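Local atomic coordinates of titin (Homo sapiens, PDB entry 1WAA), a protein that spans half a muscle sarcomere as a molecular spring, its immunoglobulin domains such as this one probably resisting unfolding under stretch. Residues V8-Y13 and E26-E31; D50-E55 and I63-Q68; G73-Q78 and A86-K91. One frame throughout, in Å; residues are numbered along the deposited sequence.

Overall arrangement
From the N terminus, interaction 1 closes first: strand 23-29 returns against strand 8-10 after a loop that includes strand 15-18. Interaction 2 follows, joining strands 51-56 and 59-64 of a hairpin, and interaction 3 closes the last hairpin, strands 73-79 and 82-91. The three run in series, with neither nesting nor crossing. Interactions 1 and 2 lie in the same four-stranded sheet, on opposite sides of the chain's centre, their centres about 18 Å apart. Interaction 3 belongs to the other sheet and touches both: Leu12 and Ile27 pack on residues of 73-78 and 86-91, and Cys67 meets Val90. Each interaction pairs strands within one sheet; the packing between interaction 3 and the other two joins the sheets of the immunoglobulin sandwich.

Interaction 1. Residues V8-Y13 and E26-E31; sequences VEKPLY and EIELSE. With ZN (zinc ion), chain Q.
The carbonyl oxygen of Glu28 is gripped by two consecutive amides, Glu9 N at 2.8 Å and Lys10 N at 3.1 Å, which reach it from the same face of its carbonyl plane. The first bond is bent (143° at the hydrogen) and the second nearly straight (169°). Two residues facing one across antiparallel strands is the signature of a classic beta bulge, and the register accordingly shifts by one between Val8 and Lys10. The return bond, Glu28 N to Lys10 O at 3.0 Å, completes the pair.

On the face carrying Lys10 and Glu28 the two side chains run side by side in the same direction, their CB atoms 3.8 Å apart. At the tips, Lys10 NZ and Glu28 OE2 form only a long salt bridge of 3.9 Å. The carboxylates of Glu9 and Glu28, like charges, also lie near each other; salt bridges from Glu28 OE1 to Lys59 and from Glu9 OE2 to Lys58 probably offset this.

On the other side Ile27 packs between Val8 and Leu12. Its CG1 extends anti to the backbone N (chi1 -175°), carrying CD1 to within 4.0 Å of Val8 CG2, while Leu12 CD1 presses on Ile27 CB at 3.6 Å. Beyond the bulge direct bonding gives way to water: one molecule donates to both Pro11 O and Glu26 O, and another accepts from Tyr13 N and Glu26 N. The Glu26 carboxylate binds a zinc ion unevenly, with OE1 at 2.0 Å and OE2 farther off; a water and two side chains of a neighbouring chain complete the site.

Within this chain strand 8-10 is an edge of the four-stranded sheet, bonded to strand 23-29, which has strand 59-64 as its other neighbour, while Leu12 and Ile27 both reach Phe77 of strand 73-79 in the facing sheet.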
loop_
_atom_site.group_PDB
_atom_site.type_symbol
_atom_site.label_atom_id
_atom_site.label_comp_id
_atom_site.label_asym_id
_atom_site.label_seq_id
_atom_site.Cartn_x
_atom_site.Cartn_y
_atom_site.Cartn_z
ATOM N N VAL F 8 -19.561 -8.667 -1.837
ATOM C CA VAL F 8 -19.859 -7.243 -1.866
ATOM C C VAL F 8 -20.525 -6.903 -0.536
ATOM O O VAL F 8 -21.592 -7.451 -0.196
ATOM C CB VAL F 8 -20.858 -6.886 -3.006
ATOM C CG1 VAL F 8 -21.218 -5.433 -2.944
ATOM C CG2 VAL F 8 -20.288 -7.256 -4.365
ATOM N N GLU F 9 -19.868 -6.023 0.222
ATOM C CA GLU F 9 -20.390 -5.543 1.484
ATOM C C GLU F 9 -21.284 -4.319 1.266
ATOM O O GLU F 9 -22.307 -4.158 1.935
ATOM C CB GLU F 9 -19.229 -5.216 2.431
ATOM C CG GLU F 9 -18.631 -6.469 3.123
ATOM C CD GLU F 9 -17.706 -6.133 4.323
ATOM O OE1 GLU F 9 -17.319 -7.080 5.055
ATOM O OE2 GLU F 9 -17.396 -4.930 4.538
ATOM N N LYS F 10 -20.921 -3.484 0.306
ATOM C CA LYS F 10 -21.753 -2.326 -0.048
ATOM C C LYS F 10 -21.723 -2.189 -1.546
ATOM O O LYS F 10 -20.650 -1.959 -2.124
ATOM C CB LYS F 10 -21.259 -1.025 0.603
ATOM C CG LYS F 10 -21.123 -1.129 2.112
ATOM C CD LYS F 10 -21.059 0.231 2.799
ATOM C CE LYS F 10 -20.981 0.055 4.321
ATOM N NZ LYS F 10 -19.818 -0.806 4.691
ATOM N N PRO F 11 -22.886 -2.386 -2.183
ATOM C CA PRO F 11 -22.973 -2.362 -3.652
ATOM C C PRO F 11 -22.852 -0.959 -4.234
ATOM O O PRO F 11 -23.010 0.041 -3.518
ATOM C CB PRO F 11 -24.368 -2.971 -3.943
ATOM C CG PRO F 11 -25.185 -2.653 -2.726
ATOM C CD PRO F 11 -24.189 -2.704 -1.554
ATOM N N LEU F 12 -22.551 -0.907 -5.531
ATOM C CA LEU F 12 -22.608 0.313 -6.316
ATOM C C LEU F 12 -24.003 0.939 -6.202
ATOM O O LEU F 12 -25.008 0.237 -6.208
ATOM C CB LEU F 12 -22.354 -0.079 -7.769
ATOM C CG LEU F 12 -21.012 0.150 -8.516
ATOM C CD1 LEU F 12 -19.891 0.602 -7.635
ATOM C CD2 LEU F 12 -20.592 -1.039 -9.400
ATOM N N TYR F 13 -24.068 2.255 -6.099
ATOM C CA TYR F 13 -25.345 2.949 -6.208
ATOM C C TYR F 13 -25.399 3.690 -7.554
ATOM O O TYR F 13 -24.348 4.052 -8.104
ATOM C CB TYR F 13 -25.497 3.955 -5.070
ATOM C CG TYR F 13 -25.955 3.362 -3.776
ATOM C CD1 TYR F 13 -27.118 3.807 -3.182
ATOM C CD2 TYR F 13 -25.221 2.342 -3.148
ATOM C CE1 TYR F 13 -27.533 3.281 -1.980
ATOM C CE2 TYR F 13 -25.648 1.794 -1.960
ATOM C CZ TYR F 13 -26.786 2.261 -1.387
ATOM O OH TYR F 13 -27.239 1.730 -0.195
ATOM N N GLU F 26 -18.588 3.826 -6.011
ATOM C CA GLU F 26 -17.943 3.285 -4.809
ATOM C C GLU F 26 -18.561 1.939 -4.491
ATOM O O GLU F 26 -19.798 1.795 -4.374
ATOM C CB GLU F 26 -18.088 4.275 -3.645
ATOM C CG GLU F 26 -17.478 3.838 -2.297
ATOM C CD GLU F 26 -18.238 4.360 -1.112
ATOM O OE1 GLU F 26 -17.837 4.031 0.006
ATOM O OE2 GLU F 26 -19.256 5.054 -1.288
ATOM N N ILE F 27 -17.683 0.955 -4.337
ATOM C CA ILE F 27 -18.106 -0.378 -3.926
ATOM C C ILE F 27 -17.163 -0.824 -2.821
ATOM O O ILE F 27 -15.979 -0.512 -2.863
ATOM C CB ILE F 27 -18.149 -1.360 -5.115
ATOM C CG1 ILE F 27 -18.710 -2.726 -4.670
ATOM C CG2 ILE F 27 -16.781 -1.445 -5.815
ATOM C CD1 ILE F 27 -18.714 -3.804 -5.762
ATOM N N GLU F 28 -17.705 -1.530 -1.836
ATOM C CA GLU F 28 -16.915 -2.027 -0.729
ATOM C C GLU F 28 -16.972 -3.550 -0.829
ATOM O O GLU F 28 -18.081 -4.139 -0.886
ATOM C CB GLU F 28 -17.522 -1.551 0.585
ATOM C CG GLU F 28 -16.841 -2.123 1.842
ATOM C CD GLU F 28 -15.983 -1.089 2.556
ATOM O OE1 GLU F 28 -15.260 -0.333 1.867
ATOM O OE2 GLU F 28 -16.038 -1.020 3.811
ATOM N N LEU F 29 -15.792 -4.176 -0.838
ATOM C CA LEU F 29 -15.671 -5.634 -0.836
ATOM C C LEU F 29 -15.455 -6.203 0.568
ATOM O O LEU F 29 -15.200 -5.475 1.507
ATOM C CB LEU F 29 -14.544 -6.081 -1.769
ATOM C CG LEU F 29 -14.588 -5.519 -3.184
ATOM C CD1 LEU F 29 -13.455 -6.123 -4.018
ATOM C CD2 LEU F 29 -15.952 -5.839 -3.810
ATOM N N SER F 30 -15.587 -7.517 0.706
ATOM C CA SER F 30 -15.373 -8.167 1.986
ATOM C C SER F 30 -13.922 -8.272 2.404
ATOM O O SER F 30 -13.651 -8.639 3.544
ATOM C CB SER F 30 -15.951 -9.578 1.963
ATOM O OG SER F 30 -15.436 -10.322 0.879
ATOM N N GLU F 31 -12.988 -8.013 1.488
ATOM C CA GLU F 31 -11.564 -8.137 1.805
ATOM C C GLU F 31 -10.778 -7.017 1.133
ATOM O O GLU F 31 -11.141 -6.589 0.042
ATOM C CB GLU F 31 -10.997 -9.480 1.301
ATOM C CG GLU F 31 -11.761 -10.735 1.732
ATOM C CD GLU F 31 -11.615 -11.054 3.210
ATOM O OE1 GLU F 31 -10.556 -10.766 3.829
HETATM ZN ZN ZN Q . -19.101 4.994 1.283
HETATM O O HOH W 1 -21.517 1.910 -2.226
HETATM O O HOH W 2 -21.668 4.044 -6.167
HETATM O O HOH W 3 -20.121 3.287 2.070
#

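Interaction 2. Residues D50-E55 and I63-Q68; sequences DCEIIE and ILHNCQ. With ZN (zinc ion), chain B; ZN (zinc ion), chain Z.
Glu52 and His65 meet at a zinc ion, bound by Glu52 OE1 at 1.9 Å and by His65 NE2 at 2.0 Å. These two ligand atoms are themselves only 3.0 Å apart, a closeness imposed by the shared metal and not by a hydrogen bond. Carboxylate and imidazole planes are turned 60° to each other, OE1 standing at the ring edge. Glu52 OE2 stays off the metal and forms a salt bridge with a basic side chain of a neighbouring chain; a water and an acidic side chain of another protein chain also bind the zinc.

What positions these ligands lies one shell out. Beyond CG the Glu52 chain is extended (chi2 168°), carrying the carboxylate to the histidine. Ile63 CG2 sits 3.6 Å above one face of the His65 ring, toward its rim. From beside, Asp50 OD1 approaches His65 CB at 3.6 Å, and the amide of His65 is bonded to Asp50 O, 2.8 Å from N to O. Replacing Asp50 by an alanine would probably keep that backbone bond but leave a gap beside His65 CB and let the ring shift relative to the zinc.

The framework is an antiparallel pairing in which Glu52 N meets Ile63 O at 2.9 Å and Ile63 N meets Glu52 O at 2.9 Å. Cys51 SG packs on Leu64 CD2 on one face of this pair, Ile54 CD1 on Ile63 CD1 on the other. Farther along, Glu55 holds a second zinc through both oxygens, with three waters and His35 of a neighbouring titin chain.

The contact is the open end of hairpin 51-56/59-64: strand 51-56 is the sheet's edge within this chain, and strand 59-64 pairs on its other side with strand 23-29, where Leu64 packs on Phe25.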
loop_
_atom_site.group_PDB
_atom_site.type_symbol
_atom_site.label_atom_id
_atom_site.label_comp_id
_atom_site.label_asym_id
_atom_site.label_seq_id
_atom_site.Cartn_x
_atom_site.Cartn_y
_atom_site.Cartn_z
ATOM N N ASP F 50 -9.435 11.579 -17.315
ATOM C CA ASP F 50 -10.877 11.639 -17.133
ATOM C C ASP F 50 -11.507 10.363 -16.556
ATOM O O ASP F 50 -12.720 10.320 -16.281
ATOM C CB ASP F 50 -11.549 11.959 -18.466
ATOM C CG ASP F 50 -11.460 13.446 -18.830
ATOM O OD1 ASP F 50 -11.037 14.272 -17.982
ATOM O OD2 ASP F 50 -11.821 13.821 -19.968
ATOM N N CYS F 51 -10.700 9.321 -16.399
ATOM C CA CYS F 51 -11.193 8.023 -15.926
ATOM C C CYS F 51 -10.194 7.433 -14.932
ATOM O O CYS F 51 -9.180 6.854 -15.315
ATOM C CB CYS F 51 -11.441 7.099 -17.119
ATOM S SG CYS F 51 -12.116 5.494 -16.650
ATOM N N GLU F 52 -10.472 7.619 -13.646
ATOM C CA GLU F 52 -9.506 7.302 -12.589
ATOM C C GLU F 52 -10.002 6.130 -11.762
ATOM O O GLU F 52 -11.111 6.170 -11.241
ATOM C CB GLU F 52 -9.266 8.533 -11.713
ATOM C CG GLU F 52 -8.498 9.614 -12.465
ATOM C CD GLU F 52 -8.473 10.959 -11.755
ATOM O OE1 GLU F 52 -9.540 11.469 -11.373
ATOM O OE2 GLU F 52 -7.378 11.537 -11.621
ATOM N N ILE F 53 -9.148 5.119 -11.624
ATOM C CA ILE F 53 -9.487 3.878 -10.963
ATOM C C ILE F 53 -8.691 3.855 -9.644
ATOM O O ILE F 53 -7.482 4.054 -9.651
ATOM C CB ILE F 53 -9.100 2.684 -11.902
ATOM C CG1 ILE F 53 -9.834 2.789 -13.256
ATOM C CG2 ILE F 53 -9.370 1.324 -11.264
ATOM C CD1 ILE F 53 -11.307 3.025 -13.131
ATOM N N ILE F 54 -9.395 3.700 -8.532
ATOM C CA ILE F 54 -8.834 3.881 -7.209
ATOM C C ILE F 54 -9.140 2.674 -6.313
ATOM O O ILE F 54 -10.243 2.093 -6.359
ATOM C CB ILE F 54 -9.397 5.202 -6.599
ATOM C CG1 ILE F 54 -8.699 6.426 -7.233
ATOM C CG2 ILE F 54 -9.244 5.283 -5.079
ATOM C CD1 ILE F 54 -9.661 7.411 -7.752
ATOM N N GLU F 55 -8.168 2.292 -5.487
ATOM C CA GLU F 55 -8.411 1.225 -4.501
ATOM C C GLU F 55 -7.787 1.620 -3.168
ATOM O O GLU F 55 -6.692 2.193 -3.138
ATOM C CB GLU F 55 -7.783 -0.117 -4.921
ATOM C CG GLU F 55 -7.889 -0.453 -6.400
ATOM C CD GLU F 55 -6.761 0.177 -7.229
ATOM O OE1 GLU F 55 -5.751 0.649 -6.661
ATOM O OE2 GLU F 55 -6.869 0.204 -8.483
ATOM N N ILE F 63 -13.773 7.221 -10.699
ATOM C CA ILE F 63 -14.096 8.639 -10.976
ATOM C C ILE F 63 -14.128 8.903 -12.484
ATOM O O ILE F 63 -13.166 8.627 -13.193
ATOM C CB ILE F 63 -13.087 9.622 -10.328
ATOM C CG1 ILE F 63 -12.950 9.318 -8.831
ATOM C CG2 ILE F 63 -13.530 11.069 -10.586
ATOM C CD1 ILE F 63 -11.931 10.192 -8.095
ATOM N N LEU F 64 -15.233 9.461 -12.948
ATOM C CA LEU F 64 -15.387 9.787 -14.368
ATOM C C LEU F 64 -15.609 11.273 -14.504
ATOM O O LEU F 64 -16.664 11.758 -14.124
ATOM C CB LEU F 64 -16.563 9.049 -14.989
ATOM C CG LEU F 64 -16.532 7.544 -14.843
ATOM C CD1 LEU F 64 -17.909 6.946 -15.128
ATOM C CD2 LEU F 64 -15.518 6.976 -15.801
ATOM N N HIS F 65 -14.604 11.971 -15.020
ATOM C CA HIS F 65 -14.694 13.421 -15.250
ATOM C C HIS F 65 -15.285 13.720 -16.606
ATOM O O HIS F 65 -15.168 12.921 -17.544
ATOM C CB HIS F 65 -13.317 14.090 -15.187
ATOM C CG HIS F 65 -12.676 14.028 -13.834
ATOM N ND1 HIS F 65 -13.234 14.622 -12.723
ATOM C CD2 HIS F 65 -11.535 13.434 -13.409
ATOM C CE1 HIS F 65 -12.462 14.404 -11.674
ATOM N NE2 HIS F 65 -11.421 13.692 -12.065
ATOM N N ASN F 66 -15.868 14.906 -16.726
ATOM C CA ASN F 66 -16.300 15.392 -18.013
ATOM C C ASN F 66 -17.254 14.387 -18.693
ATOM O O ASN F 66 -17.134 14.090 -19.874
ATOM C CB ASN F 66 -15.062 15.721 -18.874
ATOM C CG ASN F 66 -15.378 16.657 -20.054
ATOM O OD1 ASN F 66 -16.333 17.449 -20.030
ATOM N ND2 ASN F 66 -14.567 16.566 -21.096
ATOM N N CYS F 67 -18.216 13.868 -17.937
ATOM C CA CYS F 67 -19.179 12.923 -18.463
ATOM C C CYS F 67 -19.929 13.449 -19.676
ATOM O O CYS F 67 -20.335 14.619 -19.715
ATOM C CB CYS F 67 -20.182 12.545 -17.381
ATOM S SG CYS F 67 -19.398 11.487 -16.118
ATOM N N GLN F 68 -20.099 12.582 -20.668
ATOM C CA GLN F 68 -20.820 12.955 -21.883
ATOM C C GLN F 68 -22.089 12.112 -22.040
ATOM O O GLN F 68 -22.248 11.104 -21.348
ATOM C CB GLN F 68 -19.912 12.844 -23.114
ATOM C CG GLN F 68 -18.664 13.757 -23.105
ATOM C CD GLN F 68 -18.956 15.237 -22.860
ATOM O OE1 GLN F 68 -18.268 15.882 -22.061
ATOM N NE2 GLN F 68 -19.952 15.784 -23.555
HETATM ZN ZN ZN B . -9.942 13.255 -10.734
HETATM ZN ZN ZN Z . -4.920 1.042 -8.844
HETATM O O HOH W 4 -8.486 14.668 -11.208
HETATM O O HOH W 5 -5.098 3.033 -8.549
HETATM O O HOH W 6 -2.858 1.640 -8.580
HETATM O O HOH W 7 -4.154 -0.912 -9.105
#

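Interaction 3. Residues G73-Q78 and A86-K91; sequences GEVSFQ and ANLKVK
Backbone hydrogen bonds carry most of the contact between Gly73 and Leu88 and between Val75 and Ala86, both antiparallel hydrogen-bonded pairs. In the first, Gly73 N reaches Leu88 O at 3.0 Å and Leu88 N returns to Gly73 O at 2.9 Å. In the second, Val75 N meets Ala86 O at 2.7 Å and Ala86 N meets Val75 O at 2.9 Å. Gly73 has a backbone shape (phi 156°) in which a CB would jam against the preceding carbonyl oxygen, so glycine is fitted to this position. Glu74 and Asn87 form the non-hydrogen-bonded pair between them, where a CA-H...O contact from Glu74 CA to Ala86 O spans 3.6 Å. Leu88 CB also comes within 3.5 Å of Gly73 O. The strand axes, 136° apart in direction, show a marked twist.

Apolar packing lies on the face of Val75 and Leu88, whose side chains cross obliquely. With CG1 anti to the backbone N (chi1 169°), Val75 turns its CG2 onto Leu88 CB, 3.9 Å away.

The hairpin lies in the five-stranded sheet, strand 73-79 flanked also by 37-40 and strand 82-91 by the parallel strand 15-18; Val75 and Leu88 both reach Phe25 of the facing sheet, within the core of the immunoglobulin sandwich.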
loop_
_atom_site.group_PDB
_atom_site.type_symbol
_atom_site.label_atom_id
_atom_site.label_comp_id
_atom_site.label_asym_id
_atom_site.label_seq_id
_atom_site.Cartn_x
_atom_site.Cartn_y
_atom_site.Cartn_z
ATOM N N GLY F 73 -25.517 4.551 -19.198
ATOM C CA GLY F 73 -25.506 3.098 -19.235
ATOM C C GLY F 73 -25.042 2.468 -17.937
ATOM O O GLY F 73 -24.906 3.134 -16.916
ATOM N N GLU F 74 -24.785 1.173 -17.981
ATOM C CA GLU F 74 -24.467 0.432 -16.764
ATOM C C GLU F 74 -22.977 0.456 -16.451
ATOM O O GLU F 74 -22.155 0.060 -17.296
ATOM C CB GLU F 74 -24.916 -1.011 -16.923
ATOM C CG GLU F 74 -24.422 -1.950 -15.847
ATOM C CD GLU F 74 -25.190 -3.258 -15.883
ATOM O OE1 GLU F 74 -26.289 -3.309 -15.293
ATOM O OE2 GLU F 74 -24.726 -4.227 -16.524
ATOM N N VAL F 75 -22.651 0.905 -15.235
ATOM C CA VAL F 75 -21.284 0.817 -14.674
ATOM C C VAL F 75 -21.210 -0.484 -13.844
ATOM O O VAL F 75 -22.031 -0.706 -12.965
ATOM C CB VAL F 75 -20.948 2.060 -13.808
ATOM C CG1 VAL F 75 -19.640 1.857 -13.006
ATOM C CG2 VAL F 75 -20.873 3.334 -14.708
ATOM N N SER F 76 -20.268 -1.359 -14.164
ATOM C CA SER F 76 -20.115 -2.609 -13.428
ATOM C C SER F 76 -18.692 -2.771 -12.925
ATOM O O SER F 76 -17.745 -2.154 -13.452
ATOM C CB SER F 76 -20.546 -3.816 -14.259
ATOM O OG SER F 76 -19.803 -3.925 -15.460
ATOM N N PHE F 77 -18.568 -3.573 -11.875
ATOM C CA PHE F 77 -17.308 -3.834 -11.233
ATOM C C PHE F 77 -17.248 -5.331 -10.992
ATOM O O PHE F 77 -18.247 -5.934 -10.638
ATOM C CB PHE F 77 -17.175 -3.028 -9.930
ATOM C CG PHE F 77 -15.942 -3.390 -9.134
ATOM C CD1 PHE F 77 -15.990 -4.397 -8.177
ATOM C CD2 PHE F 77 -14.720 -2.798 -9.422
ATOM C CE1 PHE F 77 -14.840 -4.766 -7.479
ATOM C CE2 PHE F 77 -13.563 -3.168 -8.735
ATOM C CZ PHE F 77 -13.626 -4.136 -7.755
ATOM N N GLN F 78 -16.070 -5.911 -11.190
ATOM C CA GLN F 78 -15.868 -7.335 -10.905
ATOM C C GLN F 78 -14.506 -7.571 -10.268
ATOM O O GLN F 78 -13.487 -7.063 -10.739
ATOM C CB GLN F 78 -15.959 -8.150 -12.199
ATOM C CG GLN F 78 -17.144 -9.108 -12.243
ATOM C CD GLN F 78 -16.720 -10.568 -12.133
ATOM N NE2 GLN F 78 -15.441 -10.840 -11.898
ATOM N N ALA F 86 -24.533 -0.599 -11.499
ATOM C CA ALA F 86 -25.426 0.514 -11.245
ATOM C C ALA F 86 -25.481 1.395 -12.483
ATOM O O ALA F 86 -24.565 1.366 -13.327
ATOM C CB ALA F 86 -24.935 1.322 -10.069
ATOM N N ASN F 87 -26.555 2.180 -12.568
ATOM C CA ASN F 87 -26.818 3.084 -13.670
ATOM C C ASN F 87 -26.048 4.379 -13.519
ATOM O O ASN F 87 -26.015 4.970 -12.437
ATOM C CB ASN F 87 -28.332 3.360 -13.777
ATOM C CG ASN F 87 -28.726 4.159 -15.048
ATOM O OD1 ASN F 87 -29.305 5.252 -14.948
ATOM N ND2 ASN F 87 -28.463 3.595 -16.236
ATOM N N LEU F 88 -25.397 4.771 -14.615
ATOM C CA LEU F 88 -24.930 6.132 -14.822
ATOM C C LEU F 88 -25.902 6.816 -15.763
ATOM O O LEU F 88 -26.140 6.332 -16.875
ATOM C CB LEU F 88 -23.571 6.100 -15.506
ATOM C CG LEU F 88 -22.567 7.257 -15.440
ATOM C CD1 LEU F 88 -21.942 7.449 -16.778
ATOM C CD2 LEU F 88 -23.090 8.576 -14.849
ATOM N N LYS F 89 -26.474 7.926 -15.317
ATOM C CA LYS F 89 -27.353 8.722 -16.144
ATOM C C LYS F 89 -26.700 10.088 -16.352
ATOM O O LYS F 89 -26.428 10.795 -15.377
ATOM C CB LYS F 89 -28.757 8.863 -15.514
ATOM C CG LYS F 89 -29.631 9.914 -16.252
ATOM C CD LYS F 89 -31.132 9.740 -16.062
ATOM C CE LYS F 89 -31.569 9.966 -14.634
ATOM N NZ LYS F 89 -32.961 10.532 -14.561
ATOM N N VAL F 90 -26.421 10.443 -17.609
ATOM C CA VAL F 90 -25.868 11.764 -17.949
ATOM C C VAL F 90 -26.997 12.643 -18.520
ATOM O O VAL F 90 -27.675 12.272 -19.501
ATOM C CB VAL F 90 -24.616 11.669 -18.889
ATOM C CG1 VAL F 90 -24.064 13.059 -19.228
ATOM C CG2 VAL F 90 -23.516 10.787 -18.276
ATOM N N LYS F 91 -27.240 13.787 -17.889
ATOM C CA LYS F 91 -28.363 14.649 -18.292
ATOM C C LYS F 91 -27.871 15.890 -19.013
ATOM O O LYS F 91 -26.765 16.337 -18.779
ATOM C CB LYS F 91 -29.189 15.107 -17.088
ATOM C CG LYS F 91 -29.545 14.015 -16.115
ATOM C CD LYS F 91 -30.373 14.540 -14.943
ATOM C CE LYS F 91 -29.464 14.949 -13.785
ATOM N NZ LYS F 91 -30.187 15.796 -12.777
#